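Local coordinates for pngf-ii (Elizabethkingia meningoseptica, PDB 4R4X), which removes N-linked glycans from glycoproteins as a peptide:N-glycosidase, and is related in sequence to PNGase F, at residues I216-V221 with S261-L266; A244-G249 with S486-G491. All blocks are in the same frame, centred on the assembly; numbering follows the deposited sequence.

Followed from the N terminus, the chain reaches 216-221, then 244-249, then 261-266, and only much later 486-491, so the two contacts cross rather than nest. Contact 1 closes a loop of 39 residues and lays helix 262-268 against strand 216-222. Contact 2 opens inside that loop and closes over 236 residues, tying the chain that leads into strand 248-253 to the loop ahead of strand 493-504; it thereby joins the N-terminal and C-terminal PNGase F-like regions. Strands 216-222 and 248-253 belong to the same antiparallel sheet, with strand 343-350 between them. The contact centres lie 23 Å apart, and their nearest atoms about 9 Å, without touching.

Contact 1: residues I216-V221 with S261-L266; sequences IILKKV and SYYTGL
L218 meets Y263 through a single methyl: CD2 approaches the ring obliquely, 3.7 Å from CE1. With CG turned opposite the backbone N (chi1 -167°), the leucine reaches out from the strand toward the helix, and Y263 swings its ring in from the helix flank. Beside this tight point, I216 CD1 and L266 CD2 touch at 3.9 Å, their side chains meeting at a slant. Between these two pairs the fit is slacker, L218 CD2 lying 4.3 Å from L266 CD1. F211 of strand 209-211 packs against I216, L218 and L266 as well. The looser side is marked by Y263, which is partly exposed, and the strand's share of the contact ends at L218, beyond which the exposed K220 side chain does not join in. The Y263 hydroxyl is held by a hydrogen bond with Q209. S261, at the N-cap, and T264 form a capping box, S261 N donating to T264 OG1 at 3.0 Å and nearly straight (176°); S261 OG also accepts a weak capping bond from Y263 N. A short capped helix packed on strand 216-222, next to the outermost strand 209-211, their segments running at 125° to each other, is plain helix-on-sheet packing in the N-terminal PNGase F-like region.

Contact 2: residues A244-G249 with S486-G491; sequences AYDRTG and SNWCPG
D246 sets its carboxylate against two groups of the 486-491 loop, the indole of W488 and the ring of P490, and the same oxygen serves both. OD2 lies 3.5 Å from W488 CZ3 and 3.6 Å from W488 CH2, at the rim of the six-membered ring and near its plane, so the approach is to an edge and not over a face. The two side chains cross at about a right angle, while the planes of carboxylate and indole are tilted 35° apart. Toward P490 the orientation differs: aspartate and proline run side by side and point the same way, with D246 CB 3.8 Å from P490 CB and D246 OD2 3.5 Å from P490 CG. A first torsion of 58° tucks D246 CG between its own backbone N and carbonyl carbon, which places the carboxylate along the proline and brings OD2 up to the tryptophan rim.

The indole is itself firmly placed. Its NE1 donates to the carbonyl of G427, and its ring stacks with F303 and with H428. Next to it, C489 turns away from D246 and joins C461 in a disulfide, which anchors the loop between W488 and P490. In the other segment, the backbone of R247 bonds to T304 and its NE forms a salt bridge with D243, holding the chain beside D246.

The approaches of W488 and P490 to OD2 are carbon-to-oxygen contacts, in which the hydrogen-bearing rim of the indole, electropositive relative to its faces, probably offers the oxygen a mild attraction. The loop meets OD2 from both sides of the carboxylate plane, the indole rim on one and the proline CG on the other. Between these segments, the chemistry thus implies a contact resting on fit and probably weak electrostatics, not on a hydrogen bond.

Contact 1: residues I216-V221 with S261-L266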
# COMPACT_ATOMS: atom_id res chain seq x y z
N ILE A 216 -4.18 -18.90 12.22
CA ILE A 216 -4.09 -17.50 12.64
C ILE A 216 -2.66 -17.21 13.10
O ILE A 216 -2.13 -17.93 13.95
CB ILE A 216 -5.03 -17.21 13.81
CG1 ILE A 216 -6.47 -17.64 13.50
CG2 ILE A 216 -4.98 -15.73 14.18
CD1 ILE A 216 -7.32 -17.85 14.75
N ILE A 217 -2.04 -16.20 12.50
CA ILE A 217 -0.75 -15.70 12.95
C ILE A 217 -0.89 -14.24 13.41
O ILE A 217 -1.56 -13.42 12.75
CB ILE A 217 0.36 -15.85 11.88
CG1 ILE A 217 0.02 -15.12 10.59
CG2 ILE A 217 0.60 -17.33 11.58
CD1 ILE A 217 1.05 -15.28 9.49
N LEU A 218 -0.21 -13.89 14.50
CA LEU A 218 -0.42 -12.60 15.16
C LEU A 218 0.89 -12.05 15.71
O LEU A 218 1.70 -12.80 16.21
CB LEU A 218 -1.38 -12.81 16.33
CG LEU A 218 -1.96 -11.54 16.95
CD1 LEU A 218 -3.03 -10.99 16.04
CD2 LEU A 218 -2.58 -11.78 18.32
N LYS A 219 1.09 -10.74 15.62
CA LYS A 219 2.22 -10.12 16.31
C LYS A 219 1.87 -8.72 16.78
O LYS A 219 0.83 -8.16 16.40
CB LYS A 219 3.48 -10.11 15.45
CG LYS A 219 3.41 -9.27 14.20
CD LYS A 219 4.80 -8.88 13.65
CE LYS A 219 5.74 -10.05 13.49
NZ LYS A 219 7.03 -9.64 12.88
N LYS A 220 2.74 -8.18 17.62
CA LYS A 220 2.63 -6.79 18.04
C LYS A 220 3.54 -5.96 17.14
O LYS A 220 4.70 -6.35 16.88
CB LYS A 220 3.06 -6.61 19.50
CG LYS A 220 2.14 -7.22 20.52
CD LYS A 220 2.45 -6.77 21.95
CE LYS A 220 3.89 -7.07 22.33
NZ LYS A 220 4.11 -7.23 23.81
N VAL A 221 3.02 -4.85 16.63
CA VAL A 221 3.82 -3.94 15.83
C VAL A 221 3.60 -2.49 16.28
O VAL A 221 2.47 -2.09 16.60
CB VAL A 221 3.55 -4.06 14.30
CG1 VAL A 221 3.76 -5.49 13.85
CG2 VAL A 221 2.15 -3.63 13.94
N SER A 261 -11.12 -8.24 24.82
CA SER A 261 -10.90 -8.09 23.39
C SER A 261 -10.91 -9.45 22.74
O SER A 261 -10.92 -10.49 23.39
CB SER A 261 -9.54 -7.44 23.10
OG SER A 261 -8.50 -8.38 23.30
N TYR A 262 -10.82 -9.46 21.42
CA TYR A 262 -10.72 -10.73 20.72
C TYR A 262 -9.47 -11.50 21.14
O TYR A 262 -9.46 -12.74 21.08
CB TYR A 262 -10.73 -10.47 19.22
CG TYR A 262 -11.17 -11.62 18.36
CD1 TYR A 262 -12.48 -12.06 18.36
CD2 TYR A 262 -10.29 -12.21 17.48
CE1 TYR A 262 -12.89 -13.10 17.52
CE2 TYR A 262 -10.67 -13.24 16.65
CZ TYR A 262 -11.98 -13.67 16.65
OH TYR A 262 -12.36 -14.68 15.80
N TYR A 263 -8.43 -10.78 21.58
CA TYR A 263 -7.19 -11.40 22.10
C TYR A 263 -7.43 -12.24 23.36
O TYR A 263 -6.79 -13.27 23.56
CB TYR A 263 -6.11 -10.34 22.37
CG TYR A 263 -4.71 -10.86 22.66
CD1 TYR A 263 -4.03 -11.63 21.72
CD2 TYR A 263 -4.05 -10.53 23.85
CE1 TYR A 263 -2.74 -12.09 21.97
CE2 TYR A 263 -2.74 -10.95 24.08
CZ TYR A 263 -2.11 -11.73 23.15
OH TYR A 263 -0.83 -12.20 23.35
N THR A 264 -8.36 -11.82 24.19
CA THR A 264 -8.78 -12.63 25.34
C THR A 264 -9.31 -13.99 24.87
O THR A 264 -8.94 -15.03 25.41
CB THR A 264 -9.88 -11.93 26.15
OG1 THR A 264 -9.62 -10.52 26.18
CG2 THR A 264 -9.93 -12.50 27.56
N GLY A 265 -10.14 -13.97 23.83
CA GLY A 265 -10.61 -15.19 23.20
C GLY A 265 -9.49 -16.04 22.64
O GLY A 265 -9.45 -17.26 22.85
N LEU A 266 -8.56 -15.43 21.92
CA LEU A 266 -7.46 -16.18 21.33
C LEU A 266 -6.54 -16.79 22.39
O LEU A 266 -6.10 -17.94 22.24
CB LEU A 266 -6.65 -15.30 20.39
CG LEU A 266 -7.32 -14.77 19.12
CD1 LEU A 266 -6.47 -13.67 18.54
CD2 LEU A 266 -7.47 -15.87 18.07

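Contact 2: residues A244-G249 with S486-G491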
# COMPACT_ATOMS: atom_id res chain seq x y z
N ALA A 244 -5.49 -26.71 -1.83
CA ALA A 244 -6.07 -26.52 -3.16
C ALA A 244 -7.23 -25.51 -3.21
O ALA A 244 -7.64 -25.12 -4.30
CB ALA A 244 -6.56 -27.86 -3.70
N TYR A 245 -7.76 -25.12 -2.06
CA TYR A 245 -9.07 -24.47 -2.01
C TYR A 245 -9.08 -22.96 -1.90
O TYR A 245 -8.07 -22.33 -1.60
CB TYR A 245 -9.91 -25.10 -0.89
CG TYR A 245 -10.20 -26.56 -1.15
CD1 TYR A 245 -11.22 -26.93 -2.00
CD2 TYR A 245 -9.43 -27.56 -0.56
CE1 TYR A 245 -11.50 -28.27 -2.25
CE2 TYR A 245 -9.69 -28.90 -0.80
CZ TYR A 245 -10.72 -29.25 -1.65
OH TYR A 245 -10.99 -30.57 -1.88
N ASP A 246 -10.26 -22.39 -2.18
CA ASP A 246 -10.49 -20.94 -2.15
C ASP A 246 -10.96 -20.52 -0.74
O ASP A 246 -12.16 -20.60 -0.39
CB ASP A 246 -11.49 -20.49 -3.23
CG ASP A 246 -12.85 -21.18 -3.15
OD1 ASP A 246 -12.93 -22.35 -2.72
OD2 ASP A 246 -13.87 -20.52 -3.54
N ARG A 247 -10.01 -20.06 0.06
CA ARG A 247 -10.23 -19.91 1.49
C ARG A 247 -10.55 -18.48 1.88
O ARG A 247 -10.12 -17.54 1.23
CB ARG A 247 -8.99 -20.34 2.28
CG ARG A 247 -8.52 -21.74 2.00
CD ARG A 247 -9.58 -22.81 2.28
NE ARG A 247 -8.94 -24.13 2.38
CZ ARG A 247 -9.58 -25.25 2.73
NH1 ARG A 247 -10.87 -25.23 3.02
NH2 ARG A 247 -8.90 -26.39 2.79
N THR A 248 -11.34 -18.35 2.93
CA THR A 248 -11.62 -17.07 3.52
C THR A 248 -10.39 -16.63 4.27
O THR A 248 -9.78 -17.43 5.02
CB THR A 248 -12.81 -17.19 4.49
OG1 THR A 248 -13.95 -17.70 3.78
CG2 THR A 248 -13.14 -15.84 5.08
N GLY A 249 -10.00 -15.39 4.01
CA GLY A 249 -8.90 -14.71 4.65
C GLY A 249 -9.27 -13.35 5.24
O GLY A 249 -10.21 -12.66 4.79
N SER A 486 -21.81 -13.91 -3.97
CA SER A 486 -22.26 -12.88 -3.03
C SER A 486 -21.10 -12.09 -2.44
O SER A 486 -20.73 -12.23 -1.26
CB SER A 486 -23.10 -13.50 -1.92
OG SER A 486 -24.35 -13.95 -2.42
N ASN A 487 -20.52 -11.27 -3.31
CA ASN A 487 -19.60 -10.19 -2.97
C ASN A 487 -18.16 -10.62 -2.80
O ASN A 487 -17.36 -9.90 -2.19
CB ASN A 487 -20.06 -9.37 -1.76
CG ASN A 487 -19.71 -7.90 -1.90
OD1 ASN A 487 -19.65 -7.36 -3.00
ND2 ASN A 487 -19.49 -7.23 -0.77
N TRP A 488 -17.80 -11.75 -3.40
CA TRP A 488 -16.39 -12.10 -3.46
C TRP A 488 -16.03 -12.93 -4.66
O TRP A 488 -16.88 -13.55 -5.23
CB TRP A 488 -15.98 -12.85 -2.21
CG TRP A 488 -16.76 -14.09 -1.85
CD1 TRP A 488 -18.00 -14.16 -1.29
CD2 TRP A 488 -16.28 -15.44 -1.93
NE1 TRP A 488 -18.33 -15.46 -1.02
CE2 TRP A 488 -17.30 -16.27 -1.42
CE3 TRP A 488 -15.11 -16.03 -2.41
CZ2 TRP A 488 -17.17 -17.64 -1.36
CZ3 TRP A 488 -14.98 -17.42 -2.34
CH2 TRP A 488 -15.99 -18.20 -1.81
N CYS A 489 -14.75 -12.90 -5.04
CA CYS A 489 -14.23 -13.77 -6.10
C CYS A 489 -12.93 -14.38 -5.59
O CYS A 489 -12.07 -13.64 -5.09
CB CYS A 489 -13.88 -12.98 -7.38
SG CYS A 489 -15.23 -12.19 -8.28
N PRO A 490 -12.74 -15.69 -5.78
CA PRO A 490 -11.45 -16.26 -5.36
C PRO A 490 -10.25 -15.54 -6.01
O PRO A 490 -10.17 -15.42 -7.24
CB PRO A 490 -11.55 -17.70 -5.84
CG PRO A 490 -13.01 -18.01 -5.84
CD PRO A 490 -13.68 -16.72 -6.25
N GLY A 491 -9.32 -15.09 -5.17
CA GLY A 491 -8.11 -14.40 -5.62
C GLY A 491 -8.18 -12.88 -5.46
O GLY A 491 -7.29 -12.17 -5.91